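Local atomic coordinates of cpftsy (PDB entry 4AK9), a protein that probably serves as the chloroplast signal recognition particle receptor, a SIMIBI-class GTPase that helps deliver proteins to the thylakoid membrane. Residues Ala137-Ala151 against Leu163-Met176. Sequence-based numbering, arbitrary orientation.
Sequences ANRFKKEGVKVLMAA and LEVWAQRTGSEIVM
This is the edge of the P-loop GTPase sheet, a right-handed beta-alpha-beta crossover in which strand 147-150 leads through helix 158-170 to the parallel strand 173-175, outermost in the chain. E173 N donates to V147 O, M149 N to E173 O, V175 N to M149 O and A151 N to V175 O; V175 N to M149 O, at 2.7 Å, is nearly straight, 169° at the hydrogen. On the sheet face with L148, A150 and V175, CD1 and CD2 of L148 lie against V175 CG2, and helix 184-197 covers A150 and V175.

M149 lies between the sheet and the crossover helix on the other face. With CG anti to the carbonyl carbon (chi1 -64°) and an extended chain beyond it, the thioether runs to the helix backbone: SD sits 3.7 Å from A167 CA, with L163 CD1 beside it, while CE ends 3.6 Å from T170 OG1. L163 CD2 also packs against A151, 3.7 Å from A151 CA.

Helix 126-142 packs alongside the C-terminal end of helix 158-170, the axes of 137-142 and 163-170 crossing at -21° and 9.9 Å apart. Here T170 CG2 rests on CB of N138, and the amide ND2 of N138 is hydrogen-bonded to D302 OD1. G171, with positive phi, closes a Schellman motif and turns the chain into the strand. Two hydroxyls are linked in a chain of hydrogen bonds at this turn: S172 OG donates to T170 OG1, which donates to W166 O across 2.7 Å, from the opposite face of that carbonyl to T170 N. K141, its chain bent at chi2, lies over this turn, its CE 3.2 Å from S172 OG.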
loop_
_atom_site.group_PDB
_atom_site.type_symbol
_atom_site.label_atom_id
_atom_site.label_comp_id
_atom_site.label_asym_id
_atom_site.label_seq_id
_atom_site.Cartn_x
_atom_site.Cartn_y
_atom_site.Cartn_z
ATOM N N ALA A 137 -20.674 12.815 -17.468
ATOM C CA ALA A 137 -21.636 13.300 -18.462
ATOM C C ALA A 137 -23.054 12.881 -18.116
ATOM O O ALA A 137 -23.990 13.680 -18.209
ATOM C CB ALA A 137 -21.282 12.776 -19.807
ATOM N N ASN A 138 -23.196 11.626 -17.701
ATOM C CA ASN A 138 -24.490 11.069 -17.368
ATOM C C ASN A 138 -25.113 11.806 -16.187
ATOM O O ASN A 138 -26.326 12.036 -16.145
ATOM C CB ASN A 138 -24.347 9.575 -17.073
ATOM C CG ASN A 138 -25.610 8.971 -16.474
ATOM O OD1 ASN A 138 -26.574 8.692 -17.187
ATOM N ND2 ASN A 138 -25.606 8.769 -15.152
ATOM N N ARG A 139 -24.284 12.194 -15.219
ATOM C CA ARG A 139 -24.775 13.020 -14.111
ATOM C C ARG A 139 -25.281 14.386 -14.564
ATOM O O ARG A 139 -26.312 14.863 -14.085
ATOM C CB ARG A 139 -23.697 13.213 -13.026
ATOM C CG ARG A 139 -23.422 11.966 -12.234
ATOM C CD ARG A 139 -22.439 12.244 -11.089
ATOM N NE ARG A 139 -23.016 13.129 -10.086
ATOM C CZ ARG A 139 -23.846 12.740 -9.121
ATOM N NH1 ARG A 139 -24.216 11.467 -9.009
ATOM N NH2 ARG A 139 -24.296 13.638 -8.254
ATOM N N PHE A 140 -24.548 15.036 -15.459
ATOM C CA PHE A 140 -24.970 16.343 -15.946
ATOM C C PHE A 140 -26.259 16.255 -16.752
ATOM O O PHE A 140 -27.162 17.091 -16.601
ATOM C CB PHE A 140 -23.869 16.975 -16.792
ATOM C CG PHE A 140 -22.720 17.508 -15.986
ATOM C CD1 PHE A 140 -22.919 18.554 -15.098
ATOM C CD2 PHE A 140 -21.450 16.991 -16.139
ATOM C CE1 PHE A 140 -21.858 19.051 -14.348
ATOM C CE2 PHE A 140 -20.381 17.485 -15.403
ATOM C CZ PHE A 140 -20.581 18.512 -14.512
ATOM N N LYS A 141 -26.330 15.250 -17.613
ATOM C CA LYS A 141 -27.518 15.018 -18.460
ATOM C C LYS A 141 -28.775 14.781 -17.638
ATOM O O LYS A 141 -29.842 15.281 -17.970
ATOM C CB LYS A 141 -27.271 13.846 -19.410
ATOM C CG LYS A 141 -26.234 14.189 -20.485
ATOM C CD LYS A 141 -26.648 15.469 -21.229
ATOM C CE LYS A 141 -25.715 15.800 -22.394
ATOM N NZ LYS A 141 -26.097 17.083 -23.088
ATOM N N LYS A 142 -28.634 14.050 -16.538
ATOM C CA LYS A 142 -29.760 13.780 -15.658
ATOM C C LYS A 142 -30.268 15.048 -14.985
ATOM O O LYS A 142 -31.406 15.104 -14.534
ATOM C CB LYS A 142 -29.376 12.730 -14.609
ATOM C CG LYS A 142 -29.528 11.298 -15.106
ATOM C CD LYS A 142 -28.699 10.336 -14.276
ATOM C CE LYS A 142 -28.973 10.491 -12.776
ATOM N NZ LYS A 142 -27.720 10.394 -11.931
ATOM N N GLU A 143 -29.427 16.072 -14.932
ATOM C CA GLU A 143 -29.835 17.345 -14.345
ATOM C C GLU A 143 -30.222 18.412 -15.371
ATOM O O GLU A 143 -30.407 19.583 -15.016
ATOM C CB GLU A 143 -28.749 17.858 -13.395
ATOM C CG GLU A 143 -28.646 17.018 -12.126
ATOM C CD GLU A 143 -27.680 17.608 -11.086
ATOM O OE1 GLU A 143 -26.584 18.080 -11.483
ATOM O OE2 GLU A 143 -28.028 17.582 -9.881
ATOM N N GLY A 144 -30.342 18.011 -16.636
ATOM C CA GLY A 144 -30.799 18.915 -17.684
ATOM C C GLY A 144 -29.703 19.798 -18.261
ATOM O O GLY A 144 -29.960 20.699 -19.077
ATOM N N VAL A 145 -28.473 19.529 -17.832
ATOM C CA VAL A 145 -27.293 20.269 -18.275
ATOM C C VAL A 145 -26.867 19.821 -19.688
ATOM O O VAL A 145 -26.845 18.626 -19.999
ATOM C CB VAL A 145 -26.131 20.070 -17.259
ATOM C CG1 VAL A 145 -24.851 20.772 -17.716
ATOM C CG2 VAL A 145 -26.563 20.551 -15.872
ATOM N N LYS A 146 -26.545 20.791 -20.537
ATOM C CA LYS A 146 -26.116 20.517 -21.908
ATOM C C LYS A 146 -24.584 20.321 -22.007
ATOM O O LYS A 146 -23.804 21.267 -21.799
ATOM C CB LYS A 146 -26.568 21.668 -22.804
ATOM C CG LYS A 146 -26.187 21.548 -24.262
ATOM C CD LYS A 146 -26.804 22.714 -25.038
ATOM C CE LYS A 146 -26.425 22.675 -26.518
ATOM N NZ LYS A 146 -26.665 24.017 -27.141
ATOM N N VAL A 147 -24.165 19.106 -22.367
ATOM C CA VAL A 147 -22.763 18.696 -22.267
ATOM C C VAL A 147 -22.103 18.521 -23.623
ATOM O O VAL A 147 -22.698 17.933 -24.538
ATOM C CB VAL A 147 -22.631 17.321 -21.540
ATOM C CG1 VAL A 147 -21.185 16.852 -21.519
ATOM C CG2 VAL A 147 -23.202 17.407 -20.138
ATOM N N LEU A 148 -20.874 19.023 -23.749
ATOM C CA LEU A 148 -20.044 18.762 -24.919
ATOM C C LEU A 148 -18.770 18.036 -24.502
ATOM O O LEU A 148 -18.065 18.490 -23.606
ATOM C CB LEU A 148 -19.668 20.072 -25.623
ATOM C CG LEU A 148 -18.663 19.954 -26.774
ATOM C CD1 LEU A 148 -19.311 19.235 -27.955
ATOM C CD2 LEU A 148 -18.126 21.342 -27.232
ATOM N N MET A 149 -18.463 16.923 -25.164
ATOM C CA MET A 149 -17.235 16.196 -24.858
ATOM C C MET A 149 -16.138 16.558 -25.830
ATOM O O MET A 149 -16.399 16.815 -27.010
ATOM C CB MET A 149 -17.476 14.678 -24.875
ATOM C CG MET A 149 -18.437 14.195 -23.820
ATOM S SD MET A 149 -18.660 12.404 -23.986
ATOM C CE MET A 149 -19.783 12.058 -22.680
ATOM N N ALA A 150 -14.896 16.581 -25.343
ATOM C CA ALA A 150 -13.749 16.883 -26.190
ATOM C C ALA A 150 -12.722 15.775 -26.105
ATOM O O ALA A 150 -12.190 15.472 -25.004
ATOM C CB ALA A 150 -13.121 18.220 -25.781
ATOM N N ALA A 151 -12.430 15.171 -27.254
ATOM C CA ALA A 151 -11.528 14.024 -27.309
ATOM C C ALA A 151 -10.077 14.450 -27.451
ATOM O O ALA A 151 -9.478 14.327 -28.533
ATOM C CB ALA A 151 -11.926 13.072 -28.433
ATOM N N LEU A 163 -14.858 7.448 -26.321
ATOM C CA LEU A 163 -15.543 8.619 -25.807
ATOM C C LEU A 163 -16.822 8.843 -26.596
ATOM O O LEU A 163 -17.855 9.221 -26.030
ATOM C CB LEU A 163 -14.616 9.845 -25.900
ATOM C CG LEU A 163 -14.979 11.054 -25.046
ATOM C CD1 LEU A 163 -15.129 10.636 -23.578
ATOM C CD2 LEU A 163 -13.906 12.133 -25.211
ATOM N N GLU A 164 -16.750 8.594 -27.898
ATOM C CA GLU A 164 -17.902 8.737 -28.796
ATOM C C GLU A 164 -19.065 7.844 -28.348
ATOM O O GLU A 164 -20.237 8.235 -28.387
ATOM C CB GLU A 164 -17.477 8.394 -30.228
ATOM C CG GLU A 164 -18.376 8.965 -31.315
ATOM C CD GLU A 164 -17.718 8.930 -32.688
ATOM O OE1 GLU A 164 -16.694 8.219 -32.844
ATOM O OE2 GLU A 164 -18.222 9.624 -33.602
ATOM N N VAL A 165 -18.739 6.650 -27.867
ATOM C CA VAL A 165 -19.764 5.752 -27.365
ATOM C C VAL A 165 -20.449 6.332 -26.131
ATOM O O VAL A 165 -21.673 6.266 -25.980
ATOM C CB VAL A 165 -19.175 4.359 -27.062
ATOM C CG1 VAL A 165 -20.257 3.425 -26.581
ATOM C CG2 VAL A 165 -18.499 3.788 -28.315
ATOM N N TRP A 166 -19.651 6.922 -25.248
ATOM C CA TRP A 166 -20.216 7.555 -24.072
ATOM C C TRP A 166 -21.040 8.770 -24.432
ATOM O O TRP A 166 -22.055 9.068 -23.760
ATOM C CB TRP A 166 -19.110 7.934 -23.091
ATOM C CG TRP A 166 -18.609 6.743 -22.340
ATOM C CD1 TRP A 166 -17.461 6.046 -22.570
ATOM C CD2 TRP A 166 -19.282 6.072 -21.275
ATOM N NE1 TRP A 166 -17.352 5.008 -21.678
ATOM C CE2 TRP A 166 -18.463 4.995 -20.883
ATOM C CE3 TRP A 166 -20.490 6.291 -20.603
ATOM C CZ2 TRP A 166 -18.811 4.142 -19.847
ATOM C CZ3 TRP A 166 -20.836 5.446 -19.585
ATOM C CH2 TRP A 166 -19.997 4.379 -19.212
ATOM N N ALA A 167 -20.626 9.485 -25.473
ATOM C CA ALA A 167 -21.384 10.672 -25.879
ATOM C C ALA A 167 -22.782 10.210 -26.282
ATOM O O ALA A 167 -23.804 10.789 -25.875
ATOM C CB ALA A 167 -20.689 11.380 -27.030
ATOM N N GLN A 168 -22.814 9.115 -27.033
ATOM C CA GLN A 168 -24.081 8.526 -27.498
ATOM C C GLN A 168 -24.980 8.032 -26.382
ATOM O O GLN A 168 -26.173 8.375 -26.338
ATOM C CB GLN A 168 -23.817 7.386 -28.483
ATOM C CG GLN A 168 -23.377 7.876 -29.846
ATOM C CD GLN A 168 -24.496 8.630 -30.569
ATOM O OE1 GLN A 168 -25.551 8.062 -30.868
ATOM N NE2 GLN A 168 -24.265 9.921 -30.844
ATOM N N ARG A 169 -24.424 7.235 -25.474
ATOM C CA ARG A 169 -25.191 6.727 -24.345
ATOM C C ARG A 169 -25.768 7.853 -23.496
ATOM O O ARG A 169 -26.871 7.728 -22.920
ATOM C CB ARG A 169 -24.289 5.833 -23.485
ATOM C CG ARG A 169 -24.949 5.245 -22.258
ATOM C CD ARG A 169 -24.055 4.160 -21.654
ATOM N NE ARG A 169 -23.551 3.280 -22.708
ATOM C CZ ARG A 169 -22.283 2.918 -22.860
ATOM N NH1 ARG A 169 -21.348 3.314 -21.993
ATOM N NH2 ARG A 169 -21.949 2.129 -23.869
ATOM N N THR A 170 -25.033 8.961 -23.419
ATOM C CA THR A 170 -25.458 10.014 -22.512
ATOM C C THR A 170 -26.174 11.135 -23.214
ATOM O O THR A 170 -26.703 12.032 -22.552
ATOM C CB THR A 170 -24.280 10.622 -21.728
ATOM O OG1 THR A 170 -23.310 11.127 -22.658
ATOM C CG2 THR A 170 -23.653 9.580 -20.819
ATOM N N GLY A 171 -26.193 11.115 -24.539
ATOM C CA GLY A 171 -26.865 12.183 -25.262
ATOM C C GLY A 171 -26.054 13.469 -25.263
ATOM O O GLY A 171 -26.605 14.566 -25.335
ATOM N N SER A 172 -24.736 13.330 -25.161
ATOM C CA SER A 172 -23.825 14.474 -25.208
ATOM C C SER A 172 -23.301 14.624 -26.615
ATOM O O SER A 172 -23.196 13.634 -27.348
ATOM C CB SER A 172 -22.634 14.243 -24.266
ATOM O OG SER A 172 -23.087 13.999 -22.942
ATOM N N GLU A 173 -22.949 15.853 -26.989
ATOM C CA GLU A 173 -22.248 16.091 -28.255
ATOM C C GLU A 173 -20.762 15.867 -28.042
ATOM O O GLU A 173 -20.296 15.851 -26.893
ATOM C CB GLU A 173 -22.498 17.524 -28.751
ATOM C CG GLU A 173 -23.983 17.872 -28.898
ATOM C CD GLU A 173 -24.675 17.059 -29.992
ATOM O OE1 GLU A 173 -24.172 17.066 -31.144
ATOM O OE2 GLU A 173 -25.714 16.410 -29.698
ATOM N N ILE A 174 -20.013 15.703 -29.128
ATOM C CA ILE A 174 -18.583 15.452 -29.006
ATOM C C ILE A 174 -17.765 16.113 -30.108
ATOM O O ILE A 174 -18.172 16.123 -31.273
ATOM C CB ILE A 174 -18.271 13.923 -28.948
ATOM C CG1 ILE A 174 -16.762 13.667 -28.847
ATOM C CG2 ILE A 174 -18.832 13.190 -30.174
ATOM C CD1 ILE A 174 -16.424 12.273 -28.320
ATOM N N VAL A 175 -16.623 16.692 -29.724
ATOM C CA VAL A 175 -15.652 17.210 -30.682
ATOM C C VAL A 175 -14.475 16.250 -30.747
ATOM O O VAL A 175 -13.890 15.892 -29.702
ATOM C CB VAL A 175 -15.117 18.601 -30.266
ATOM C CG1 VAL A 175 -13.908 18.987 -31.127
ATOM C CG2 VAL A 175 -16.226 19.675 -30.326
ATOM N N MET A 176 -14.112 15.834 -31.960
ATOM C CA MET A 176 -12.979 14.931 -32.146
ATOM C C MET A 176 -11.893 15.483 -33.078
ATOM O O MET A 176 -12.082 16.522 -33.712
ATOM C CB MET A 176 -13.475 13.570 -32.634
ATOM C CG MET A 176 -14.529 12.968 -31.714
ATOM S SD MET A 176 -15.006 11.304 -32.200
ATOM C CE MET A 176 -13.376 10.565 -32.373
#